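Local coordinates for pyridine nucleotide-disulphide oxidoreductase dimerisation region (Escherichia coli BL21, PDB 6KYY), which is an FAD-dependent flavoprotein disulfide reductase, induced by hypochlorous acid and probably involved in resistance to reactive chlorine species, at residues E107-R115 with E124-I132; D330-S338 with I412-G420. One frame throughout, in Å; residues are numbered along the deposited sequence.

In the fold
Interaction 1 comes first along the chain and is complete before interaction 2 begins. It joins the hairpin strands 113-116 and 123-127, then the strand 130-132, all belonging to the mixed sheet of the FAD-binding Rossmann-type region. Interaction 2 lies in the C-terminal part: the chain entering strand 337-339, an outer strand of the five-stranded antiparallel sheet, meets the end of helix 406-418, which packs on that same sheet and reaches the second subunit. The centres are about 36 Å apart and the nearest atoms about 12 Å, so the two do not touch. One contact thus belongs to the cofactor-binding part, the other to the dimerisation domain.

Interaction 1: residues E107-R115 with E124-I132; sequences EFINNHSLR and EIHGEKIFI
Leu114 and Ile130 meet tip to tip, CD2 of the leucine 3.7 Å from CD1 of the isoleucine, in the buried half of this contact. The Phe108 ring extends the cluster: Leu114 CD1 lies over one of its faces, offset toward the rim, while its edge takes Ile130 CD1 and, with CE2 at 3.6 Å, Ile132 CD1. Ile294 of the neighbouring strand 294-296 touches both Phe108 and Ile130.

The frame is a beta hairpin; after its second strand the chain turns a corner at Glu128 and Lys129 into strand 130-132, bringing Ile130 and Ile132 against Leu114 and Phe108. Leu114 and Ile125 form the hydrogen-bonded antiparallel pair, Leu114 N to Ile125 O at 2.7 Å; Gly127 N adds a bond to His112 O.

On the other face Ser113, Arg115, Glu124 and His126 are partly exposed to solvent. Ser113 OG, beside its own backbone N (chi1 -47°), sits 3.0 Å from His126 ND1 at the imidazole edge, a hydrogen bond that either could donate. Glu124 OE2 lies well out of the Arg115 guanidinium plane, 4.1 Å from NH2, so only the charges attract. Arg115 NE instead forms a salt bridge with Glu107 OE1, and Ile109 CD1 lies over the centre of one guanidinium face.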
loop_
_atom_site.group_PDB
_atom_site.type_symbol
_atom_site.label_atom_id
_atom_site.label_comp_id
_atom_site.label_asym_id
_atom_site.label_seq_id
_atom_site.Cartn_x
_atom_site.Cartn_y
_atom_site.Cartn_z
ATOM N N GLU B 107 -32.755 -9.166 -23.684
ATOM C CA GLU B 107 -33.007 -8.395 -24.892
ATOM C C GLU B 107 -34.265 -7.568 -24.675
ATOM O O GLU B 107 -35.264 -8.083 -24.165
ATOM C CB GLU B 107 -33.166 -9.314 -26.109
ATOM C CG GLU B 107 -33.394 -8.592 -27.425
ATOM C CD GLU B 107 -34.003 -9.495 -28.480
ATOM O OE1 GLU B 107 -35.239 -9.674 -28.469
ATOM O OE2 GLU B 107 -33.246 -10.032 -29.317
ATOM N N PHE B 108 -34.211 -6.294 -25.056
ATOM C CA PHE B 108 -35.322 -5.376 -24.826
ATOM C C PHE B 108 -36.434 -5.653 -25.832
ATOM O O PHE B 108 -36.252 -5.464 -27.038
ATOM C CB PHE B 108 -34.852 -3.928 -24.927
ATOM C CG PHE B 108 -34.387 -3.342 -23.623
ATOM C CD1 PHE B 108 -35.287 -3.075 -22.605
ATOM C CD2 PHE B 108 -33.049 -3.048 -23.421
ATOM C CE1 PHE B 108 -34.861 -2.533 -21.406
ATOM C CE2 PHE B 108 -32.617 -2.505 -22.225
ATOM C CZ PHE B 108 -33.524 -2.246 -21.216
ATOM N N ILE B 109 -37.583 -6.116 -25.337
ATOM C CA ILE B 109 -38.796 -6.100 -26.146
ATOM C C ILE B 109 -39.422 -4.714 -26.115
ATOM O O ILE B 109 -39.857 -4.188 -27.145
ATOM C CB ILE B 109 -39.790 -7.169 -25.652
ATOM C CG1 ILE B 109 -39.295 -8.576 -25.983
ATOM C CG2 ILE B 109 -41.172 -6.933 -26.247
ATOM C CD1 ILE B 109 -39.989 -9.656 -25.180
ATOM N N ASN B 110 -39.456 -4.102 -24.935
ATOM C CA ASN B 110 -40.130 -2.833 -24.710
ATOM C C ASN B 110 -39.266 -1.996 -23.780
ATOM O O ASN B 110 -38.086 -2.284 -23.566
ATOM C CB ASN B 110 -41.525 -3.070 -24.120
ATOM C CG ASN B 110 -42.622 -2.675 -25.067
ATOM O OD1 ASN B 110 -42.364 -2.386 -26.233
ATOM N ND2 ASN B 110 -43.857 -2.663 -24.577
ATOM N N ASN B 111 -39.862 -0.947 -23.220
ATOM C CA ASN B 111 -39.267 -0.241 -22.098
ATOM C C ASN B 111 -39.758 -0.775 -20.759
ATOM O O ASN B 111 -39.398 -0.225 -19.714
ATOM C CB ASN B 111 -39.543 1.264 -22.205
ATOM C CG ASN B 111 -41.007 1.608 -22.020
ATOM O OD1 ASN B 111 -41.846 1.290 -22.865
ATOM N ND2 ASN B 111 -41.320 2.274 -20.916
ATOM N N HIS B 112 -40.568 -1.840 -20.771
ATOM C CA HIS B 112 -41.027 -2.498 -19.558
ATOM C C HIS B 112 -40.687 -3.980 -19.489
ATOM O O HIS B 112 -40.619 -4.521 -18.381
ATOM C CB HIS B 112 -42.551 -2.359 -19.402
ATOM C CG HIS B 112 -43.054 -0.954 -19.517
ATOM N ND1 HIS B 112 -43.283 -0.154 -18.417
ATOM C CD2 HIS B 112 -43.393 -0.213 -20.598
ATOM C CE1 HIS B 112 -43.732 1.022 -18.818
ATOM N NE2 HIS B 112 -43.809 1.011 -20.136
ATOM N N SER B 113 -40.481 -4.648 -20.623
ATOM C CA SER B 113 -40.300 -6.093 -20.657
ATOM C C SER B 113 -38.987 -6.463 -21.333
ATOM O O SER B 113 -38.499 -5.755 -22.220
ATOM C CB SER B 113 -41.464 -6.780 -21.386
ATOM O OG SER B 113 -42.712 -6.289 -20.931
ATOM N N LEU B 114 -38.427 -7.592 -20.905
ATOM C CA LEU B 114 -37.186 -8.126 -21.444
ATOM C C LEU B 114 -37.437 -9.505 -22.039
ATOM O O LEU B 114 -38.370 -10.210 -21.641
ATOM C CB LEU B 114 -36.095 -8.239 -20.361
ATOM C CG LEU B 114 -35.416 -7.004 -19.755
ATOM C CD1 LEU B 114 -34.746 -6.152 -20.825
ATOM C CD2 LEU B 114 -36.378 -6.177 -18.913
ATOM N N ARG B 115 -36.596 -9.886 -22.994
ATOM C CA ARG B 115 -36.573 -11.244 -23.529
ATOM C C ARG B 115 -35.237 -11.865 -23.152
ATOM O O ARG B 115 -34.200 -11.515 -23.726
ATOM C CB ARG B 115 -36.770 -11.258 -25.044
ATOM C CG ARG B 115 -36.940 -12.659 -25.623
ATOM C CD ARG B 115 -36.800 -12.673 -27.138
ATOM N NE ARG B 115 -37.367 -11.477 -27.758
ATOM C CZ ARG B 115 -38.579 -11.421 -28.301
ATOM N NH1 ARG B 115 -39.011 -10.290 -28.843
ATOM N NH2 ARG B 115 -39.359 -12.493 -28.302
ATOM N N GLU B 124 -40.060 -14.178 -20.399
ATOM C CA GLU B 124 -40.400 -12.763 -20.474
ATOM C C GLU B 124 -40.426 -12.184 -19.066
ATOM O O GLU B 124 -41.068 -12.746 -18.173
ATOM C CB GLU B 124 -41.748 -12.554 -21.168
ATOM C CG GLU B 124 -41.638 -12.219 -22.650
ATOM C CD GLU B 124 -41.326 -13.436 -23.508
ATOM O OE1 GLU B 124 -41.820 -14.537 -23.186
ATOM O OE2 GLU B 124 -40.588 -13.289 -24.504
ATOM N N ILE B 125 -39.730 -11.066 -18.873
ATOM C CA ILE B 125 -39.525 -10.475 -17.556
ATOM C C ILE B 125 -39.877 -8.996 -17.619
ATOM O O ILE B 125 -39.381 -8.274 -18.491
ATOM C CB ILE B 125 -38.076 -10.666 -17.070
ATOM C CG1 ILE B 125 -37.758 -12.160 -16.950
ATOM C CG2 ILE B 125 -37.847 -9.928 -15.755
ATOM C CD1 ILE B 125 -36.631 -12.478 -16.010
ATOM N N HIS B 126 -40.721 -8.547 -16.693
ATOM C CA HIS B 126 -41.173 -7.165 -16.639
ATOM C C HIS B 126 -40.539 -6.443 -15.458
ATOM O O HIS B 126 -40.193 -7.056 -14.444
ATOM C CB HIS B 126 -42.699 -7.088 -16.528
ATOM C CG HIS B 126 -43.418 -8.085 -17.382
ATOM N ND1 HIS B 126 -43.194 -8.203 -18.737
ATOM C CD2 HIS B 126 -44.358 -9.008 -17.074
ATOM C CE1 HIS B 126 -43.965 -9.157 -19.226
ATOM N NE2 HIS B 126 -44.682 -9.661 -18.238
ATOM N N GLY B 127 -40.398 -5.126 -15.595
ATOM C CA GLY B 127 -39.788 -4.331 -14.549
ATOM C C GLY B 127 -40.369 -2.941 -14.384
ATOM O O GLY B 127 -40.499 -2.193 -15.357
ATOM N N GLU B 128 -40.732 -2.592 -13.146
ATOM C CA GLU B 128 -41.116 -1.217 -12.847
ATOM C C GLU B 128 -39.963 -0.263 -13.127
ATOM O O GLU B 128 -40.163 0.821 -13.690
ATOM C CB GLU B 128 -41.561 -1.103 -11.388
ATOM C CG GLU B 128 -43.055 -1.255 -11.167
ATOM C CD GLU B 128 -43.405 -1.500 -9.712
ATOM O OE1 GLU B 128 -44.598 -1.713 -9.413
ATOM O OE2 GLU B 128 -42.486 -1.480 -8.867
ATOM N N LYS B 129 -38.753 -0.647 -12.730
ATOM C CA LYS B 129 -37.526 0.054 -13.074
ATOM C C LYS B 129 -36.529 -0.964 -13.602
ATOM O O LYS B 129 -36.478 -2.100 -13.121
ATOM C CB LYS B 129 -36.929 0.790 -11.866
ATOM C CG LYS B 129 -37.945 1.483 -10.970
ATOM C CD LYS B 129 -37.247 2.272 -9.873
ATOM C CE LYS B 129 -38.216 3.171 -9.120
ATOM N NZ LYS B 129 -39.579 3.160 -9.720
ATOM N N ILE B 130 -35.745 -0.565 -14.600
ATOM C CA ILE B 130 -34.745 -1.437 -15.204
ATOM C C ILE B 130 -33.409 -0.709 -15.218
ATOM O O ILE B 130 -33.346 0.489 -15.515
ATOM C CB ILE B 130 -35.151 -1.880 -16.626
ATOM C CG1 ILE B 130 -36.596 -2.385 -16.634
ATOM C CG2 ILE B 130 -34.217 -2.964 -17.134
ATOM C CD1 ILE B 130 -37.130 -2.708 -18.009
ATOM N N PHE B 131 -32.340 -1.434 -14.895
ATOM C CA PHE B 131 -31.005 -0.863 -14.742
ATOM C C PHE B 131 -30.045 -1.612 -15.658
ATOM O O PHE B 131 -29.799 -2.807 -15.462
ATOM C CB PHE B 131 -30.548 -0.935 -13.285
ATOM C CG PHE B 131 -31.541 -0.367 -12.307
ATOM C CD1 PHE B 131 -32.585 -1.142 -11.825
ATOM C CD2 PHE B 131 -31.430 0.941 -11.867
ATOM C CE1 PHE B 131 -33.499 -0.621 -10.929
ATOM C CE2 PHE B 131 -32.341 1.468 -10.970
ATOM C CZ PHE B 131 -33.377 0.686 -10.501
ATOM N N ILE B 132 -29.505 -0.910 -16.650
ATOM C CA ILE B 132 -28.594 -1.512 -17.618
ATOM C C ILE B 132 -27.192 -1.553 -17.020
ATOM O O ILE B 132 -26.647 -0.521 -16.616
ATOM C CB ILE B 132 -28.611 -0.738 -18.943
ATOM C CG1 ILE B 132 -29.988 -0.844 -19.602
ATOM C CG2 ILE B 132 -27.521 -1.250 -19.875
ATOM C CD1 ILE B 132 -30.030 -0.327 -21.026
#

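Interaction 2: residues D330-S338 with I412-G420; sequences DDRKNVPYS and IVKMVMDAG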
loop_
_atom_site.group_PDB
_atom_site.type_symbol
_atom_site.label_atom_id
_atom_site.label_comp_id
_atom_site.label_asym_id
_atom_site.label_seq_id
_atom_site.Cartn_x
_atom_site.Cartn_y
_atom_site.Cartn_z
ATOM N N ASP B 330 -21.627 14.759 -11.497
ATOM C CA ASP B 330 -20.981 16.054 -11.335
ATOM C C ASP B 330 -20.247 16.173 -10.005
ATOM O O ASP B 330 -19.534 17.159 -9.798
ATOM C CB ASP B 330 -22.009 17.185 -11.451
ATOM C CG ASP B 330 -22.510 17.380 -12.871
ATOM O OD1 ASP B 330 -23.565 18.028 -13.044
ATOM O OD2 ASP B 330 -21.853 16.890 -13.813
ATOM N N ASP B 331 -20.415 15.208 -9.100
ATOM C CA ASP B 331 -19.676 15.188 -7.845
ATOM C C ASP B 331 -18.273 14.619 -7.996
ATOM O O ASP B 331 -17.502 14.655 -7.032
ATOM C CB ASP B 331 -20.436 14.373 -6.795
ATOM C CG ASP B 331 -21.646 15.103 -6.249
ATOM O OD1 ASP B 331 -22.755 14.903 -6.786
ATOM O OD2 ASP B 331 -21.488 15.872 -5.279
ATOM N N ARG B 332 -17.927 14.102 -9.172
ATOM C CA ARG B 332 -16.645 13.437 -9.367
ATOM C C ARG B 332 -15.551 14.457 -9.652
ATOM O O ARG B 332 -15.706 15.325 -10.516
ATOM C CB ARG B 332 -16.740 12.434 -10.515
ATOM C CG ARG B 332 -17.063 11.019 -10.075
ATOM C CD ARG B 332 -17.599 10.199 -11.233
ATOM N NE ARG B 332 -18.502 9.147 -10.781
ATOM C CZ ARG B 332 -19.270 8.426 -11.589
ATOM N NH1 ARG B 332 -19.249 8.646 -12.896
ATOM N NH2 ARG B 332 -20.062 7.486 -11.091
ATOM N N LYS B 333 -14.440 14.347 -8.928
ATOM C CA LYS B 333 -13.285 15.194 -9.178
ATOM C C LYS B 333 -12.024 14.438 -8.791
ATOM O O LYS B 333 -12.031 13.621 -7.865
ATOM C CB LYS B 333 -13.377 16.523 -8.416
ATOM C CG LYS B 333 -13.280 16.408 -6.904
ATOM C CD LYS B 333 -13.158 17.785 -6.268
ATOM C CE LYS B 333 -13.418 17.740 -4.772
ATOM N NZ LYS B 333 -12.831 18.922 -4.081
ATOM N N ASN B 334 -10.945 14.716 -9.520
ATOM C CA ASN B 334 -9.637 14.098 -9.305
ATOM C C ASN B 334 -9.756 12.575 -9.221
ATOM O O ASN B 334 -9.394 11.943 -8.227
ATOM C CB ASN B 334 -8.961 14.667 -8.056
ATOM C CG ASN B 334 -8.969 16.183 -8.027
ATOM O OD1 ASN B 334 -8.621 16.836 -9.011
ATOM N ND2 ASN B 334 -9.349 16.752 -6.887
ATOM N N VAL B 335 -10.274 11.994 -10.297
ATOM C CA VAL B 335 -10.456 10.548 -10.385
ATOM C C VAL B 335 -9.097 9.888 -10.587
ATOM O O VAL B 335 -8.420 10.161 -11.589
ATOM C CB VAL B 335 -11.427 10.176 -11.515
ATOM C CG1 VAL B 335 -11.513 8.669 -11.654
ATOM C CG2 VAL B 335 -12.802 10.771 -11.253
ATOM N N PRO B 336 -8.659 9.023 -9.677
ATOM C CA PRO B 336 -7.350 8.383 -9.821
ATOM C C PRO B 336 -7.419 7.093 -10.627
ATOM O O PRO B 336 -8.473 6.474 -10.786
ATOM C CB PRO B 336 -6.952 8.096 -8.369
ATOM C CG PRO B 336 -8.260 7.841 -7.684
ATOM C CD PRO B 336 -9.321 8.643 -8.417
ATOM N N TYR B 337 -6.256 6.695 -11.140
ATOM C CA TYR B 337 -6.126 5.442 -11.869
ATOM C C TYR B 337 -4.714 4.910 -11.685
ATOM O O TYR B 337 -3.803 5.636 -11.279
ATOM C CB TYR B 337 -6.461 5.612 -13.357
ATOM C CG TYR B 337 -5.509 6.494 -14.133
ATOM C CD1 TYR B 337 -5.745 7.857 -14.263
ATOM C CD2 TYR B 337 -4.388 5.959 -14.758
ATOM C CE1 TYR B 337 -4.882 8.665 -14.979
ATOM C CE2 TYR B 337 -3.519 6.761 -15.475
ATOM C CZ TYR B 337 -3.771 8.112 -15.582
ATOM O OH TYR B 337 -2.909 8.912 -16.297
ATOM N N SER B 338 -4.538 3.625 -11.991
ATOM C CA SER B 338 -3.258 2.960 -11.798
ATOM C C SER B 338 -3.014 1.941 -12.902
ATOM O O SER B 338 -3.929 1.223 -13.314
ATOM C CB SER B 338 -3.187 2.275 -10.425
ATOM O OG SER B 338 -3.812 3.065 -9.427
ATOM N N ILE B 412 -3.785 8.625 -0.928
ATOM C CA ILE B 412 -3.431 9.680 0.018
ATOM C C ILE B 412 -3.348 11.023 -0.694
ATOM O O ILE B 412 -3.821 12.045 -0.182
ATOM C CB ILE B 412 -2.110 9.346 0.735
ATOM C CG1 ILE B 412 -2.231 8.041 1.521
ATOM C CG2 ILE B 412 -1.701 10.482 1.658
ATOM C CD1 ILE B 412 -1.034 7.740 2.393
ATOM N N VAL B 413 -2.737 11.045 -1.881
ATOM C CA VAL B 413 -2.620 12.286 -2.639
ATOM C C VAL B 413 -3.994 12.782 -3.071
ATOM O O VAL B 413 -4.286 13.981 -3.003
ATOM C CB VAL B 413 -1.684 12.084 -3.845
ATOM C CG1 VAL B 413 -1.597 13.356 -4.672
ATOM C CG2 VAL B 413 -0.304 11.648 -3.376
ATOM N N LYS B 414 -4.859 11.867 -3.519
ATOM C CA LYS B 414 -6.211 12.252 -3.911
ATOM C C LYS B 414 -7.000 12.801 -2.733
ATOM O O LYS B 414 -7.903 13.626 -2.918
ATOM C CB LYS B 414 -6.934 11.052 -4.523
ATOM C CG LYS B 414 -8.281 11.382 -5.140
ATOM C CD LYS B 414 -9.390 10.561 -4.507
ATOM C CE LYS B 414 -10.596 10.491 -5.422
ATOM N NZ LYS B 414 -10.929 11.828 -5.982
ATOM N N MET B 415 -6.667 12.365 -1.518
ATOM C CA MET B 415 -7.385 12.808 -0.328
ATOM C C MET B 415 -7.302 14.322 -0.162
ATOM O O MET B 415 -8.323 15.019 -0.162
ATOM C CB MET B 415 -6.825 12.098 0.903
ATOM C CG MET B 415 -7.526 10.807 1.260
ATOM S SD MET B 415 -9.067 11.093 2.142
ATOM C CE MET B 415 -10.035 9.708 1.555
ATOM N N VAL B 416 -6.085 14.852 -0.021
ATOM C CA VAL B 416 -5.927 16.276 0.248
ATOM C C VAL B 416 -6.250 17.130 -0.971
ATOM O O VAL B 416 -6.546 18.322 -0.824
ATOM C CB VAL B 416 -4.506 16.575 0.765
ATOM C CG1 VAL B 416 -4.120 15.590 1.851
ATOM C CG2 VAL B 416 -3.502 16.529 -0.368
ATOM N N MET B 417 -6.206 16.559 -2.178
ATOM C CA MET B 417 -6.601 17.323 -3.358
ATOM C C MET B 417 -8.108 17.541 -3.385
ATOM O O MET B 417 -8.578 18.619 -3.769
ATOM C CB MET B 417 -6.131 16.615 -4.629
ATOM C CG MET B 417 -4.648 16.794 -4.908
ATOM S SD MET B 417 -4.118 16.433 -6.595
ATOM C CE MET B 417 -5.635 15.838 -7.327
ATOM N N ASP B 418 -8.881 16.532 -2.977
ATOM C CA ASP B 418 -10.328 16.698 -2.892
ATOM C C ASP B 418 -10.706 17.683 -1.793
ATOM O O ASP B 418 -11.619 18.498 -1.969
ATOM C CB ASP B 418 -10.998 15.345 -2.652
ATOM C CG ASP B 418 -11.049 14.488 -3.901
ATOM O OD1 ASP B 418 -11.286 13.267 -3.777
ATOM O OD2 ASP B 418 -10.853 15.034 -5.008
ATOM N N ALA B 419 -10.012 17.628 -0.657
ATOM C CA ALA B 419 -10.293 18.508 0.470
ATOM C C ALA B 419 -9.680 19.895 0.316
ATOM O O ALA B 419 -9.805 20.712 1.234
ATOM C CB ALA B 419 -9.799 17.869 1.771
ATOM N N GLY B 420 -9.021 20.178 -0.805
ATOM C CA GLY B 420 -8.467 21.498 -1.038
ATOM C C GLY B 420 -7.349 21.901 -0.106
ATOM O O GLY B 420 -7.109 23.097 0.076
#
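The C-terminal turn of helix 406-418 meets the chain leading into strand 337-339 of the dimerisation domain, and Asn334 and Lys414 bring them together. Lys414 NZ gives a hydrogen bond to Asn334 O at 2.7 Å, arriving from above the carbonyl plane, 57° out of it. The same ammonium holds Asp418 OD1 one turn on, at 2.7 Å, in a salt bridge on the syn lone pair. Lys414 leaves its helix with CG anti to the backbone N (chi1 -172°), and bends at chi2 and chi4 bring NZ round to both oxygens.

The other carboxylate oxygen, Asp418 OD2, faces the Asn334 side chain: ND2 donates to it at 3.0 Å, nearly along the C-O axis, with amide and carboxylate planes only 17° apart. Two donors, one from each segment, therefore fix the rotation of this carboxylate. The helix ends just beyond, where Gly420, with positive phi, completes a Schellman motif. There Lys333 stretches its extended chain past the aspartate, CG 3.4 Å from Asp418 OD2, and its NZ is modelled 2.5 Å from Asp418 O, a carbonyl of the final turn, too short for the exact geometry to be relied on.

The methyl of Met417, CE, rests against the Asn334 amide, 3.4 Å from its CG, while Val348 of strand 345-349 touches both residues. Pro336 crosses Lys414 at about a right angle, its CD 3.7 Å from CE, so the aliphatic part of the lysine is packed as well as its charged end. Gln429 of the second subunit also packs on Lys414, which puts this turn beside the dimer interface, whereas Lys333 is exposed.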